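Long-range contact in minor fimbrium tip subunit Mfa3 (Porphyromonas gingivalis ATCC 33277, PDB 5NF4), which forms part of the tip of the minor fimbriae, filaments that mediate biofilm formation and adhesion to host cells and to other oral bacteria: residues 64-76 and 88-102. Numbering follows the deposited sequence.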
# COMPACT_ATOMS: atom_id res chain seq x y z
N ASP A 64 7.15 10.50 -10.41
CA ASP A 64 7.76 9.38 -9.70
C ASP A 64 7.80 9.61 -8.20
O ASP A 64 8.50 8.88 -7.50
CB ASP A 64 9.18 9.11 -10.21
CG ASP A 64 10.20 10.15 -9.73
OD1 ASP A 64 9.80 11.29 -9.41
OD2 ASP A 64 11.41 9.82 -9.68
N PHE A 65 7.05 10.59 -7.69
CA PHE A 65 6.95 10.76 -6.24
C PHE A 65 6.45 9.46 -5.57
O PHE A 65 6.85 9.15 -4.42
CB PHE A 65 6.01 11.94 -5.90
CG PHE A 65 6.54 13.31 -6.30
CD1 PHE A 65 7.90 13.55 -6.44
CD2 PHE A 65 5.66 14.37 -6.51
CE1 PHE A 65 8.37 14.82 -6.80
CE2 PHE A 65 6.11 15.64 -6.87
CZ PHE A 65 7.47 15.86 -7.01
N GLU A 66 5.62 8.70 -6.28
CA GLU A 66 5.04 7.45 -5.75
C GLU A 66 6.12 6.40 -5.48
O GLU A 66 5.89 5.45 -4.73
CB GLU A 66 4.03 6.81 -6.73
CG GLU A 66 2.86 7.67 -7.20
CD GLU A 66 1.97 6.93 -8.21
OE1 GLU A 66 0.82 7.36 -8.43
OE2 GLU A 66 2.41 5.93 -8.82
N ASP A 67 7.25 6.54 -6.15
CA ASP A 67 8.30 5.52 -6.11
C ASP A 67 9.49 5.88 -5.23
O ASP A 67 10.42 5.08 -5.08
CB ASP A 67 8.80 5.26 -7.54
CG ASP A 67 7.68 4.91 -8.49
OD1 ASP A 67 6.71 4.26 -8.05
OD2 ASP A 67 7.76 5.29 -9.67
N ARG A 68 9.49 7.08 -4.68
CA ARG A 68 10.69 7.58 -4.02
C ARG A 68 10.84 6.97 -2.66
O ARG A 68 9.89 6.88 -1.89
CB ARG A 68 10.64 9.11 -3.90
CG ARG A 68 11.13 9.82 -5.14
CD ARG A 68 11.12 11.33 -4.97
NE ARG A 68 11.32 12.01 -6.25
CZ ARG A 68 11.64 13.29 -6.38
NH1 ARG A 68 11.82 14.06 -5.31
NH2 ARG A 68 11.79 13.81 -7.60
N VAL A 69 12.06 6.52 -2.37
CA VAL A 69 12.41 6.01 -1.07
C VAL A 69 13.40 6.98 -0.46
O VAL A 69 14.59 6.96 -0.80
CB VAL A 69 13.01 4.60 -1.14
CG1 VAL A 69 13.25 4.07 0.26
CG2 VAL A 69 12.10 3.66 -1.94
N HIS A 70 12.91 7.79 0.47
CA HIS A 70 13.67 8.87 1.12
C HIS A 70 14.53 8.38 2.27
O HIS A 70 15.59 8.93 2.54
CB HIS A 70 12.71 9.93 1.64
CG HIS A 70 11.97 10.64 0.55
ND1 HIS A 70 10.75 10.21 0.08
CD2 HIS A 70 12.31 11.72 -0.19
CE1 HIS A 70 10.35 11.03 -0.89
NE2 HIS A 70 11.29 11.94 -1.08
N SER A 71 14.03 7.39 2.98
CA SER A 71 14.79 6.73 4.03
C SER A 71 14.45 5.26 4.04
O SER A 71 13.36 4.86 3.65
CB SER A 71 14.49 7.34 5.40
OG SER A 71 13.16 7.03 5.80
N LEU A 72 15.39 4.45 4.50
CA LEU A 72 15.20 3.02 4.57
C LEU A 72 15.94 2.44 5.77
O LEU A 72 17.16 2.56 5.85
CB LEU A 72 15.71 2.36 3.28
CG LEU A 72 15.62 0.84 3.24
CD1 LEU A 72 14.16 0.39 3.26
CD2 LEU A 72 16.37 0.28 2.04
N ALA A 73 15.21 1.82 6.67
CA ALA A 73 15.80 1.11 7.80
C ALA A 73 15.75 -0.38 7.55
O ALA A 73 14.74 -0.91 7.08
CB ALA A 73 15.10 1.44 9.09
N MET A 74 16.85 -1.05 7.85
CA MET A 74 16.90 -2.49 7.78
C MET A 74 17.26 -2.95 9.18
O MET A 74 18.24 -2.44 9.75
CB MET A 74 17.96 -2.99 6.78
CG MET A 74 17.95 -4.52 6.67
SD MET A 74 19.34 -5.19 5.73
CE MET A 74 20.63 -4.77 6.90
N LEU A 75 16.50 -3.90 9.71
CA LEU A 75 16.79 -4.50 11.02
C LEU A 75 16.74 -6.02 10.86
O LEU A 75 15.81 -6.58 10.27
CB LEU A 75 15.82 -4.00 12.09
CG LEU A 75 15.82 -2.50 12.37
CD1 LEU A 75 14.75 -1.83 11.52
CD2 LEU A 75 15.62 -2.19 13.88
N VAL A 76 17.77 -6.68 11.39
CA VAL A 76 17.99 -8.10 11.18
C VAL A 76 18.07 -8.79 12.54
O VAL A 76 18.76 -8.30 13.46
CB VAL A 76 19.29 -8.37 10.37
CG1 VAL A 76 19.29 -9.84 9.94
CG2 VAL A 76 19.39 -7.42 9.18
N HIS A 88 20.77 -1.21 9.70
CA HIS A 88 21.34 -0.25 8.78
C HIS A 88 20.31 0.83 8.50
O HIS A 88 19.13 0.53 8.39
CB HIS A 88 21.75 -0.91 7.47
CG HIS A 88 22.43 0.03 6.54
ND1 HIS A 88 23.80 0.12 6.45
CD2 HIS A 88 21.93 0.95 5.68
CE1 HIS A 88 24.12 1.04 5.56
NE2 HIS A 88 23.01 1.57 5.10
N PHE A 89 20.78 2.06 8.35
CA PHE A 89 19.86 3.14 7.98
C PHE A 89 20.40 3.90 6.76
O PHE A 89 21.59 4.25 6.69
CB PHE A 89 19.64 4.08 9.16
CG PHE A 89 18.69 5.19 8.86
CD1 PHE A 89 17.34 4.95 8.85
CD2 PHE A 89 19.17 6.45 8.55
CE1 PHE A 89 16.43 6.00 8.56
CE2 PHE A 89 18.28 7.49 8.25
CZ PHE A 89 16.92 7.25 8.24
N SER A 90 19.53 4.11 5.77
CA SER A 90 19.91 4.87 4.57
C SER A 90 18.99 6.05 4.42
O SER A 90 17.82 5.96 4.76
CB SER A 90 19.82 4.02 3.30
OG SER A 90 20.42 2.76 3.46
N SER A 91 19.52 7.14 3.88
CA SER A 91 18.69 8.28 3.54
C SER A 91 19.25 8.95 2.29
O SER A 91 20.43 8.82 1.96
CB SER A 91 18.58 9.26 4.71
OG SER A 91 19.85 9.79 5.05
N SER A 92 18.37 9.63 1.57
CA SER A 92 18.77 10.36 0.40
C SER A 92 18.53 11.81 0.72
O SER A 92 17.40 12.20 1.04
CB SER A 92 17.99 9.90 -0.83
OG SER A 92 18.37 10.63 -1.99
N ILE A 93 19.61 12.58 0.69
CA ILE A 93 19.54 14.01 0.93
C ILE A 93 18.60 14.60 -0.10
O ILE A 93 17.87 15.55 0.16
CB ILE A 93 20.95 14.66 0.86
CG1 ILE A 93 20.86 16.16 1.14
CG2 ILE A 93 21.62 14.36 -0.49
CD1 ILE A 93 20.45 16.50 2.56
N GLY A 94 18.61 13.99 -1.28
CA GLY A 94 17.72 14.36 -2.36
C GLY A 94 18.39 13.99 -3.67
O GLY A 94 19.47 13.39 -3.66
N SER A 95 17.75 14.31 -4.79
CA SER A 95 16.40 14.87 -4.80
C SER A 95 15.41 13.79 -4.39
O SER A 95 14.38 14.06 -3.76
CB SER A 95 16.06 15.42 -6.19
OG SER A 95 16.38 14.50 -7.21
N GLY A 96 15.73 12.55 -4.75
CA GLY A 96 14.93 11.40 -4.39
C GLY A 96 15.29 10.18 -5.22
O GLY A 96 15.07 10.17 -6.43
N THR A 97 15.84 9.16 -4.56
CA THR A 97 16.15 7.90 -5.23
C THR A 97 15.04 6.87 -5.01
O THR A 97 14.18 7.05 -4.15
CB THR A 97 17.51 7.31 -4.75
OG1 THR A 97 17.72 6.02 -5.36
CG2 THR A 97 17.56 7.16 -3.24
N SER A 98 15.03 5.82 -5.82
CA SER A 98 14.04 4.75 -5.63
C SER A 98 14.72 3.46 -5.23
O SER A 98 14.07 2.44 -5.02
CB SER A 98 13.25 4.50 -6.91
OG SER A 98 14.07 3.87 -7.89
N THR A 99 16.05 3.50 -5.14
CA THR A 99 16.84 2.30 -4.84
C THR A 99 18.01 2.60 -3.92
O THR A 99 18.63 3.67 -4.03
CB THR A 99 17.41 1.67 -6.12
OG1 THR A 99 18.41 2.55 -6.65
CG2 THR A 99 16.33 1.45 -7.17
N TYR A 100 18.34 1.63 -3.07
CA TYR A 100 19.50 1.69 -2.19
C TYR A 100 20.32 0.44 -2.38
O TYR A 100 19.78 -0.65 -2.47
CB TYR A 100 19.08 1.83 -0.72
CG TYR A 100 18.58 3.22 -0.42
CD1 TYR A 100 19.47 4.27 -0.24
CD2 TYR A 100 17.23 3.49 -0.36
CE1 TYR A 100 19.01 5.55 0.01
CE2 TYR A 100 16.77 4.75 -0.12
CZ TYR A 100 17.65 5.77 0.07
OH TYR A 100 17.17 7.04 0.32
N VAL A 101 21.63 0.60 -2.50
CA VAL A 101 22.50 -0.54 -2.49
C VAL A 101 23.59 -0.27 -1.44
O VAL A 101 24.21 0.80 -1.44
CB VAL A 101 23.09 -0.80 -3.89
CG1 VAL A 101 23.75 0.44 -4.42
CG2 VAL A 101 24.10 -1.96 -3.86
N PHE A 102 23.79 -1.22 -0.53
CA PHE A 102 24.78 -1.06 0.53
C PHE A 102 25.27 -2.41 1.04
O PHE A 102 24.60 -3.43 0.88
CB PHE A 102 24.18 -0.25 1.69
CG PHE A 102 22.95 -0.85 2.31
CD1 PHE A 102 23.03 -1.78 3.35
CD2 PHE A 102 21.69 -0.46 1.88
CE1 PHE A 102 21.88 -2.32 3.93
CE2 PHE A 102 20.55 -1.00 2.45
CZ PHE A 102 20.63 -1.92 3.49
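The hydroxyl of Y100 donates to the carbonyl of V69, with OH 2.8 Å from V69 O and tilted out of the carbonyl plane. The N-H of the same valine gives a straight bond (163°) from V69 N to T97 O, 2.8 Å away, so both backbone polar groups of this buried residue are taken up by the loop and strand that follow the hairpin. The V69 side chain completes the grip: with CG1 anti to the backbone N (chi1 -175°), that methyl comes in at the edge of the Y100 ring, 3.6 Å from CE2. Further along, L72 CD2 lies against the same ring and near the edge of F102, while S90 CB sits above one face of the Y100 ring, near its rim.

From H70 onward the chain pairs with 88-92 as the antiparallel hairpin of strands 71-78 and 84-91. L72–S90 and M74–H88 are its hydrogen-bonded pairs, and H70 O accepts S92 N beyond them. S71 and A73 put their side chains on the face away from L72 and M74, where F89 lies across them, its CZ 3.7 Å from S71 CB and A73 CB at its edge. Helix 122-126 packs on this face through A73 and F89.

On the L72 face, M74 bends at its last torsion and makes a Met-aromatic contact, SD lying 5.3 Å from the F102 ring centroid, at its edge. F102 lies face to face with H88, its CD1 over the imidazole. At the opposite end R68 runs out extended past G96 CA; its NH1 bonds N155 O, and NE makes a long salt bridge to D64 OD1.

Backbone bonds thus fix the hairpin's register, whereas strand 99-102, which pairs with 41-49, crosses strand 71-76 at 44°, packed through the Y100 and F102 rings, consistent with two layers of a beta-sandwich.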